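PDB 1Q9J: Phthiocerol/phthiodiolone dimycocerosyl transferase from Mycobacterium tuberculosis, which probably transfers mycocerosyl groups from mycocerosic acid synthase onto the two hydroxyls of phthiocerol and related alcohols, the final step in making dimycocerosate esters. Local coordinates for residues A[210-223]-A[383-395]. Sequence-based numbering, arbitrary orientation.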
ATOM      1  N   ALA A 210     -10.481  -7.266   9.580  1.00 67.86           N
ATOM      2  CA  ALA A 210      -9.947  -7.462   8.231  1.00 64.89           C
ATOM      3  C   ALA A 210     -10.840  -6.821   7.178  1.00 63.88           C
ATOM      4  O   ALA A 210     -12.052  -6.753   7.351  1.00 66.96           O
ATOM      5  CB  ALA A 210      -9.805  -8.949   7.938  1.00 59.06           C
ATOM      6  N   VAL A 211     -10.248  -6.339   6.091  1.00 63.70           N
ATOM      7  CA  VAL A 211     -11.037  -5.731   5.026  1.00 61.26           C
ATOM      8  C   VAL A 211     -11.215  -6.767   3.911  1.00 60.23           C
ATOM      9  O   VAL A 211     -10.262  -7.432   3.499  1.00 55.98           O
ATOM     10  CB  VAL A 211     -10.339  -4.460   4.472  1.00 62.85           C
ATOM     11  CG1 VAL A 211     -11.241  -3.738   3.481  1.00 60.28           C
ATOM     12  CG2 VAL A 211      -9.972  -3.535   5.612  1.00 59.67           C
ATOM     13  N   PRO A 212     -12.455  -6.946   3.431  1.00 61.27           N
ATOM     14  CA  PRO A 212     -12.634  -7.931   2.362  1.00 59.91           C
ATOM     15  C   PRO A 212     -11.742  -7.583   1.171  1.00 58.28           C
ATOM     16  O   PRO A 212     -11.631  -6.414   0.794  1.00 54.99           O
ATOM     17  CB  PRO A 212     -14.131  -7.840   2.050  1.00 57.77           C
ATOM     18  CG  PRO A 212     -14.518  -6.458   2.516  1.00 60.17           C
ATOM     19  CD  PRO A 212     -13.733  -6.306   3.786  1.00 61.05           C
ATOM     20  N   VAL A 213     -11.089  -8.603   0.617  1.00 55.99           N
ATOM     21  CA  VAL A 213     -10.198  -8.437  -0.533  1.00 55.63           C
ATOM     22  C   VAL A 213     -10.426  -9.485  -1.608  1.00 57.56           C
ATOM     23  O   VAL A 213     -10.171 -10.675  -1.386  1.00 53.62           O
ATOM     24  CB  VAL A 213      -8.700  -8.561  -0.163  1.00 54.30           C
ATOM     25  CG1 VAL A 213      -7.844  -8.364  -1.419  1.00 41.05           C
ATOM     26  CG2 VAL A 213      -8.327  -7.553   0.912  1.00 57.59           C
ATOM     27  N   THR A 214     -10.884  -9.041  -2.778  1.00 59.67           N
ATOM     28  CA  THR A 214     -11.106  -9.937  -3.910  1.00 63.83           C
ATOM     29  C   THR A 214      -9.853  -9.905  -4.768  1.00 64.65           C
ATOM     30  O   THR A 214      -9.205  -8.872  -4.888  1.00 67.35           O
ATOM     31  CB  THR A 214     -12.263  -9.481  -4.782  1.00 65.27           C
ATOM     32  OG1 THR A 214     -13.469  -9.475  -4.015  1.00 71.65           O
ATOM     33  CG2 THR A 214     -12.416 -10.424  -5.960  1.00 65.05           C
ATOM     34  N   ARG A 215      -9.526 -11.023  -5.393  1.00 62.48           N
ATOM     35  CA  ARG A 215      -8.329 -11.049  -6.195  1.00 64.63           C
ATOM     36  C   ARG A 215      -8.438 -11.957  -7.424  1.00 68.58           C
ATOM     37  O   ARG A 215      -8.847 -13.121  -7.320  1.00 67.55           O
ATOM     38  CB  ARG A 215      -7.177 -11.450  -5.275  1.00 64.86           C
ATOM     39  CG  ARG A 215      -5.843 -11.698  -5.919  1.00 64.66           C
ATOM     40  CD  ARG A 215      -4.770 -11.425  -4.892  1.00 64.84           C
ATOM     41  NE  ARG A 215      -3.709 -12.419  -4.883  1.00 67.30           N
ATOM     42  CZ  ARG A 215      -2.576 -12.288  -4.201  1.00 67.26           C
ATOM     43  NH1 ARG A 215      -2.352 -11.199  -3.471  1.00 63.29           N
ATOM     44  NH2 ARG A 215      -1.668 -13.252  -4.235  1.00 71.17           N
ATOM     45  N   LEU A 216      -8.096 -11.405  -8.592  1.00 70.36           N
ATOM     46  CA  LEU A 216      -8.138 -12.139  -9.864  1.00 72.90           C
ATOM     47  C   LEU A 216      -6.766 -12.130 -10.503  1.00 73.06           C
ATOM     48  O   LEU A 216      -6.093 -11.109 -10.491  1.00 76.48           O
ATOM     49  CB  LEU A 216      -9.115 -11.483 -10.833  1.00 73.01           C
ATOM     50  CG  LEU A 216     -10.567 -11.516 -10.386  1.00 75.89           C
ATOM     51  CD1 LEU A 216     -11.448 -10.803 -11.407  1.00 77.84           C
ATOM     52  CD2 LEU A 216     -10.987 -12.967 -10.223  1.00 77.27           C
ATOM     53  N   TRP A 217      -6.360 -13.261 -11.069  1.00 72.25           N
ATOM     54  CA  TRP A 217      -5.059 -13.355 -11.716  1.00 72.20           C
ATOM     55  C   TRP A 217      -5.124 -13.302 -13.244  1.00 75.16           C
ATOM     56  O   TRP A 217      -6.175 -13.062 -13.847  1.00 73.78           O
ATOM     57  CB  TRP A 217      -4.343 -14.643 -11.308  1.00 70.03           C
ATOM     58  CG  TRP A 217      -3.823 -14.658  -9.921  1.00 68.87           C
ATOM     59  CD1 TRP A 217      -4.548 -14.546  -8.778  1.00 66.89           C
ATOM     60  CD2 TRP A 217      -2.457 -14.819  -9.522  1.00 69.29           C
ATOM     61  NE1 TRP A 217      -3.721 -14.627  -7.688  1.00 69.81           N
ATOM     62  CE2 TRP A 217      -2.426 -14.793  -8.116  1.00 70.71           C
ATOM     63  CE3 TRP A 217      -1.249 -14.979 -10.221  1.00 72.23           C
ATOM     64  CZ2 TRP A 217      -1.228 -14.928  -7.379  1.00 70.63           C
ATOM     65  CZ3 TRP A 217      -0.056 -15.113  -9.488  1.00 71.20           C
ATOM     66  CH2 TRP A 217      -0.059 -15.084  -8.085  1.00 69.84           C
ATOM     67  N   LEU A 218      -3.961 -13.523 -13.850  1.00 79.55           N
ATOM     68  CA  LEU A 218      -3.790 -13.533 -15.295  1.00 80.97           C
ATOM     69  C   LEU A 218      -2.705 -14.526 -15.645  1.00 83.14           C
ATOM     70  O   LEU A 218      -1.679 -14.609 -14.966  1.00 82.59           O
ATOM     71  CB  LEU A 218      -3.396 -12.150 -15.800  1.00 83.60           C
ATOM     72  CG  LEU A 218      -4.583 -11.281 -16.194  1.00 85.22           C
ATOM     73  CD1 LEU A 218      -4.116  -9.901 -16.621  1.00 89.03           C
ATOM     74  CD2 LEU A 218      -5.312 -11.976 -17.328  1.00 90.99           C
ATOM     75  N   SER A 219      -2.942 -15.284 -16.709  1.00 86.61           N
ATOM     76  CA  SER A 219      -1.988 -16.287 -17.161  1.00 89.49           C
ATOM     77  C   SER A 219      -0.694 -15.630 -17.595  1.00 90.68           C
ATOM     78  O   SER A 219      -0.703 -14.518 -18.126  1.00 90.76           O
ATOM     79  CB  SER A 219      -2.568 -17.078 -18.337  1.00 90.92           C
ATOM     80  OG  SER A 219      -2.988 -16.205 -19.375  1.00 90.36           O
ATOM     81  N   LYS A 220       0.418 -16.321 -17.363  1.00 92.56           N
ATOM     82  CA  LYS A 220       1.727 -15.814 -17.751  1.00 94.15           C
ATOM     83  C   LYS A 220       1.626 -15.249 -19.162  1.00 95.01           C
ATOM     84  O   LYS A 220       2.291 -14.273 -19.500  1.00 96.10           O
ATOM     85  CB  LYS A 220       2.764 -16.940 -17.719  1.00 94.83           C
ATOM     86  CG  LYS A 220       3.084 -17.454 -16.322  1.00 97.57           C
ATOM     87  CD  LYS A 220       3.573 -18.895 -16.364  1.00100.51           C
ATOM     88  CE  LYS A 220       2.436 -19.846 -16.765  1.00101.82           C
ATOM     89  NZ  LYS A 220       2.860 -21.279 -16.843  1.00101.04           N
ATOM     90  N   GLN A 221       0.779 -15.860 -19.984  1.00 95.54           N
ATOM     91  CA  GLN A 221       0.606 -15.391 -21.347  1.00 95.28           C
ATOM     92  C   GLN A 221      -0.229 -14.123 -21.419  1.00 92.79           C
ATOM     93  O   GLN A 221       0.247 -13.105 -21.908  1.00 95.32           O
ATOM     94  CB  GLN A 221      -0.025 -16.470 -22.225  1.00100.28           C
ATOM     95  CG  GLN A 221       0.976 -17.240 -23.079  1.00105.90           C
ATOM     96  CD  GLN A 221       2.008 -16.332 -23.744  1.00110.46           C
ATOM     97  OE1 GLN A 221       3.049 -16.022 -23.156  1.00112.16           O
ATOM     98  NE2 GLN A 221       1.712 -15.887 -24.965  1.00111.21           N
ATOM     99  N   GLN A 222      -1.467 -14.177 -20.939  1.00 89.23           N
ATOM    100  CA  GLN A 222      -2.334 -13.005 -20.980  1.00 87.41           C
ATOM    101  C   GLN A 222      -1.627 -11.758 -20.466  1.00 86.11           C
ATOM    102  O   GLN A 222      -1.938 -10.641 -20.888  1.00 84.33           O
ATOM    103  CB  GLN A 222      -3.590 -13.228 -20.148  1.00 88.04           C
ATOM    104  CG  GLN A 222      -4.599 -14.150 -20.756  1.00 86.77           C
ATOM    105  CD  GLN A 222      -5.692 -14.460 -19.771  1.00 89.09           C
ATOM    106  OE1 GLN A 222      -5.433 -15.005 -18.696  1.00 87.69           O
ATOM    107  NE2 GLN A 222      -6.924 -14.112 -20.122  1.00 88.82           N
ATOM    108  N   THR A 223      -0.692 -11.938 -19.538  1.00 84.89           N
ATOM    109  CA  THR A 223       0.050 -10.799 -19.002  1.00 83.67           C
ATOM    110  C   THR A 223       0.932 -10.287 -20.146  1.00 83.35           C
ATOM    111  O   THR A 223       0.774  -9.147 -20.588  1.00 81.02           O
ATOM    112  CB  THR A 223       0.932 -11.206 -17.778  1.00 80.90           C
ATOM    113  OG1 THR A 223       0.111 -11.844 -16.792  1.00 75.21           O
ATOM    114  CG2 THR A 223       1.570  -9.981 -17.137  1.00 79.92           C
ATOM    115  N   VAL A 383       2.424  -7.481 -10.610  1.00 59.84           N
ATOM    116  CA  VAL A 383       2.803  -8.592 -11.458  1.00 60.32           C
ATOM    117  C   VAL A 383       3.646  -9.571 -10.665  1.00 63.72           C
ATOM    118  O   VAL A 383       4.827  -9.337 -10.391  1.00 60.78           O
ATOM    119  CB  VAL A 383       3.565  -8.093 -12.677  1.00 59.40           C
ATOM    120  CG1 VAL A 383       3.908  -9.256 -13.596  1.00 56.56           C
ATOM    121  CG2 VAL A 383       2.714  -7.069 -13.402  1.00 57.33           C
ATOM    122  N   TYR A 384       3.005 -10.669 -10.289  1.00 65.47           N
ATOM    123  CA  TYR A 384       3.644 -11.709  -9.509  1.00 67.41           C
ATOM    124  C   TYR A 384       4.048 -12.812 -10.466  1.00 67.77           C
ATOM    125  O   TYR A 384       3.245 -13.248 -11.288  1.00 70.05           O
ATOM    126  CB  TYR A 384       2.662 -12.258  -8.460  1.00 70.04           C
ATOM    127  CG  TYR A 384       3.288 -13.209  -7.460  1.00 69.88           C
ATOM    128  CD1 TYR A 384       3.807 -12.744  -6.254  1.00 68.43           C
ATOM    129  CD2 TYR A 384       3.425 -14.565  -7.750  1.00 72.61           C
ATOM    130  CE1 TYR A 384       4.452 -13.607  -5.366  1.00 72.07           C
ATOM    131  CE2 TYR A 384       4.070 -15.436  -6.870  1.00 74.58           C
ATOM    132  CZ  TYR A 384       4.587 -14.949  -5.683  1.00 73.04           C
ATOM    133  OH  TYR A 384       5.276 -15.798  -4.845  1.00 73.44           O
ATOM    134  N   ALA A 385       5.302 -13.238 -10.375  1.00 66.89           N
ATOM    135  CA  ALA A 385       5.793 -14.313 -11.221  1.00 66.73           C
ATOM    136  C   ALA A 385       5.392 -14.112 -12.678  1.00 65.80           C
ATOM    137  O   ALA A 385       5.003 -15.060 -13.367  1.00 63.40           O
ATOM    138  CB  ALA A 385       5.250 -15.641 -10.715  1.00 68.72           C
ATOM    139  N   GLY A 386       5.489 -12.874 -13.144  1.00 65.07           N
ATOM    140  CA  GLY A 386       5.120 -12.581 -14.511  1.00 68.00           C
ATOM    141  C   GLY A 386       3.632 -12.742 -14.771  1.00 68.87           C
ATOM    142  O   GLY A 386       3.212 -13.068 -15.883  1.00 70.25           O
ATOM    143  N   GLN A 387       2.826 -12.517 -13.743  1.00 68.15           N
ATOM    144  CA  GLN A 387       1.380 -12.627 -13.876  1.00 65.56           C
ATOM    145  C   GLN A 387       0.751 -11.420 -13.200  1.00 62.06           C
ATOM    146  O   GLN A 387       1.023 -11.140 -12.033  1.00 63.29           O
ATOM    147  CB  GLN A 387       0.887 -13.914 -13.213  1.00 68.22           C
ATOM    148  CG  GLN A 387       1.725 -15.140 -13.574  1.00 74.82           C
ATOM    149  CD  GLN A 387       1.266 -16.414 -12.862  1.00 76.88           C
ATOM    150  OE1 GLN A 387       0.112 -16.836 -13.007  1.00 71.74           O
ATOM    151  NE2 GLN A 387       2.172 -17.040 -12.100  1.00 77.08           N
ATOM    152  N   LEU A 388      -0.072 -10.701 -13.952  1.00 56.48           N
ATOM    153  CA  LEU A 388      -0.740  -9.529 -13.427  1.00 53.77           C
ATOM    154  C   LEU A 388      -1.809  -9.963 -12.449  1.00 56.53           C
ATOM    155  O   LEU A 388      -2.499 -10.951 -12.678  1.00 57.53           O
ATOM    156  CB  LEU A 388      -1.399  -8.722 -14.541  1.00 50.11           C
ATOM    157  CG  LEU A 388      -2.370  -7.647 -14.037  1.00 49.63           C
ATOM    158  CD1 LEU A 388      -1.643  -6.675 -13.136  1.00 49.40           C
ATOM    159  CD2 LEU A 388      -2.997  -6.925 -15.210  1.00 53.36           C
ATOM    160  N   ILE A 389      -1.942  -9.215 -11.362  1.00 58.21           N
ATOM    161  CA  ILE A 389      -2.932  -9.519 -10.349  1.00 60.69           C
ATOM    162  C   ILE A 389      -3.771  -8.288 -10.028  1.00 65.04           C
ATOM    163  O   ILE A 389      -3.251  -7.269  -9.570  1.00 68.16           O
ATOM    164  CB  ILE A 389      -2.266  -9.988  -9.056  1.00 59.63           C
ATOM    165  CG1 ILE A 389      -1.389 -11.195  -9.324  1.00 60.88           C
ATOM    166  CG2 ILE A 389      -3.321 -10.334  -8.027  1.00 57.70           C
ATOM    167  CD1 ILE A 389      -0.571 -11.595  -8.117  1.00 66.79           C
ATOM    168  N   ILE A 390      -5.071  -8.395 -10.275  1.00 65.83           N
ATOM    169  CA  ILE A 390      -5.998  -7.311  -9.996  1.00 66.14           C
ATOM    170  C   ILE A 390      -6.596  -7.571  -8.615  1.00 64.20           C
ATOM    171  O   ILE A 390      -6.765  -8.726  -8.216  1.00 67.12           O
ATOM    172  CB  ILE A 390      -7.149  -7.286 -11.011  1.00 70.97           C
ATOM    173  CG1 ILE A 390      -6.614  -7.040 -12.414  1.00 73.39           C
ATOM    174  CG2 ILE A 390      -8.131  -6.199 -10.653  1.00 71.59           C
ATOM    175  CD1 ILE A 390      -7.702  -7.135 -13.472  1.00 77.13           C
ATOM    176  N   GLU A 391      -6.921  -6.495  -7.905  1.00 59.92           N
ATOM    177  CA  GLU A 391      -7.509  -6.591  -6.577  1.00 54.96           C
ATOM    178  C   GLU A 391      -8.477  -5.463  -6.268  1.00 53.84           C
ATOM    179  O   GLU A 391      -8.330  -4.339  -6.746  1.00 53.78           O
ATOM    180  CB  GLU A 391      -6.424  -6.603  -5.503  1.00 49.79           C
ATOM    181  CG  GLU A 391      -5.601  -7.860  -5.465  1.00 55.19           C
ATOM    182  CD  GLU A 391      -4.769  -7.951  -4.205  1.00 57.40           C
ATOM    183  OE1 GLU A 391      -3.979  -8.907  -4.068  1.00 55.27           O
ATOM    184  OE2 GLU A 391      -4.902  -7.053  -3.349  1.00 61.84           O
ATOM    185  N   HIS A 392      -9.473  -5.779  -5.456  1.00 52.36           N
ATOM    186  CA  HIS A 392     -10.460  -4.805  -5.046  1.00 49.33           C
ATOM    187  C   HIS A 392     -10.566  -5.047  -3.535  1.00 52.11           C
ATOM    188  O   HIS A 392     -10.804  -6.175  -3.082  1.00 51.94           O
ATOM    189  CB  HIS A 392     -11.780  -5.075  -5.757  1.00 48.15           C
ATOM    190  CG  HIS A 392     -12.677  -3.876  -5.852  1.00 47.86           C
ATOM    191  ND1 HIS A 392     -12.557  -2.783  -5.020  1.00 54.07           N
ATOM    192  CD2 HIS A 392     -13.756  -3.638  -6.633  1.00 49.16           C
ATOM    193  CE1 HIS A 392     -13.531  -1.925  -5.280  1.00 51.28           C
ATOM    194  NE2 HIS A 392     -14.272  -2.420  -6.252  1.00 50.52           N
ATOM    195  N   HIS A 393     -10.337  -3.975  -2.782  1.00 52.34           N
ATOM    196  CA  HIS A 393     -10.343  -3.979  -1.333  1.00 53.12           C
ATOM    197  C   HIS A 393     -11.528  -3.208  -0.829  1.00 57.14           C
ATOM    198  O   HIS A 393     -11.982  -2.281  -1.492  1.00 58.75           O
ATOM    199  CB  HIS A 393      -9.093  -3.295  -0.797  1.00 51.64           C
ATOM    200  CG  HIS A 393      -7.824  -3.995  -1.148  1.00 49.68           C
ATOM    201  ND1 HIS A 393      -7.164  -4.822  -0.266  1.00 48.66           N
ATOM    202  CD2 HIS A 393      -7.088  -3.989  -2.283  1.00 48.84           C
ATOM    203  CE1 HIS A 393      -6.073  -5.293  -0.842  1.00 46.27           C
ATOM    204  NE2 HIS A 393      -6.004  -4.802  -2.068  1.00 48.17           N
ATOM    205  N   GLY A 394     -12.027  -3.576   0.348  1.00 61.75           N
ATOM    206  CA  GLY A 394     -13.152  -2.855   0.913  1.00 68.00           C
ATOM    207  C   GLY A 394     -14.476  -3.577   0.953  1.00 70.73           C
ATOM    208  O   GLY A 394     -14.733  -4.495   0.173  1.00 68.10           O
ATOM    209  N   HIS A 395     -15.318  -3.138   1.881  1.00 78.30           N
ATOM    210  CA  HIS A 395     -16.652  -3.705   2.068  1.00 85.36           C
ATOM    211  C   HIS A 395     -17.572  -3.223   0.949  1.00 88.67           C
ATOM    212  O   HIS A 395     -18.152  -2.139   1.031  1.00 88.95           O
ATOM    213  CB  HIS A 395     -17.228  -3.261   3.416  1.00 86.99           C
ATOM    214  CG  HIS A 395     -16.389  -3.649   4.595  1.00 91.30           C
ATOM    215  ND1 HIS A 395     -16.206  -4.959   4.984  1.00 91.40           N
ATOM    216  CD2 HIS A 395     -15.697  -2.895   5.480  1.00 93.85           C
ATOM    217  CE1 HIS A 395     -15.438  -4.995   6.060  1.00 91.76           C
ATOM    218  NE2 HIS A 395     -15.116  -3.756   6.382  1.00 95.15           N
TER
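The indole of Trp217, beyond the Leu216-Ile390 pair, lies against Ile389: CD1 of Ile389 sits over one face of the six-membered ring, 3.5 Å from its centroid, a CH-pi contact. At the rim of the same ring, Trp217 CH2 approaches CD2 of Tyr384 at 3.5 Å, the two aromatic planes inclined at 72°. Ile389 serves two neighbours: chi1 of -57° sets CG1 anti to the carbonyl carbon, carrying CD1 to the indole, and CG2 anti to the backbone N, where it packs on the aliphatic CG of Arg215. Arg215 NH1 forms a salt bridge with Glu391 OE1, whose position is uncertain; Arg215 NH2 is in a salt bridge with Asp363. Farther along this face, CG1 of Val213 lies over one face of the His393 ring, toward its rim, in a CH-pi contact, 3.9 Å from the centroid. Antiparallel backbone bonds join Thr214 to His392 and Leu216 to Ile390 in both directions, while Thr214 and Ile390 turn to the opposite face, against helix 399-412. Farther toward helix 220-230, Leu388 N donates to Thr223 OG1 (3.1 Å), tying its first turn to strand 387-393; Ser219 and Gln222 form a capping box at its start. Strand 213-216 forms one edge of a mixed sheet in this chain, paired antiparallel with strand 387-393 of the 378-384/387-393 beta hairpin, whose type I' turn spans Tyr384 to Gln387, in the C-terminal half of this two-domain acyltransferase.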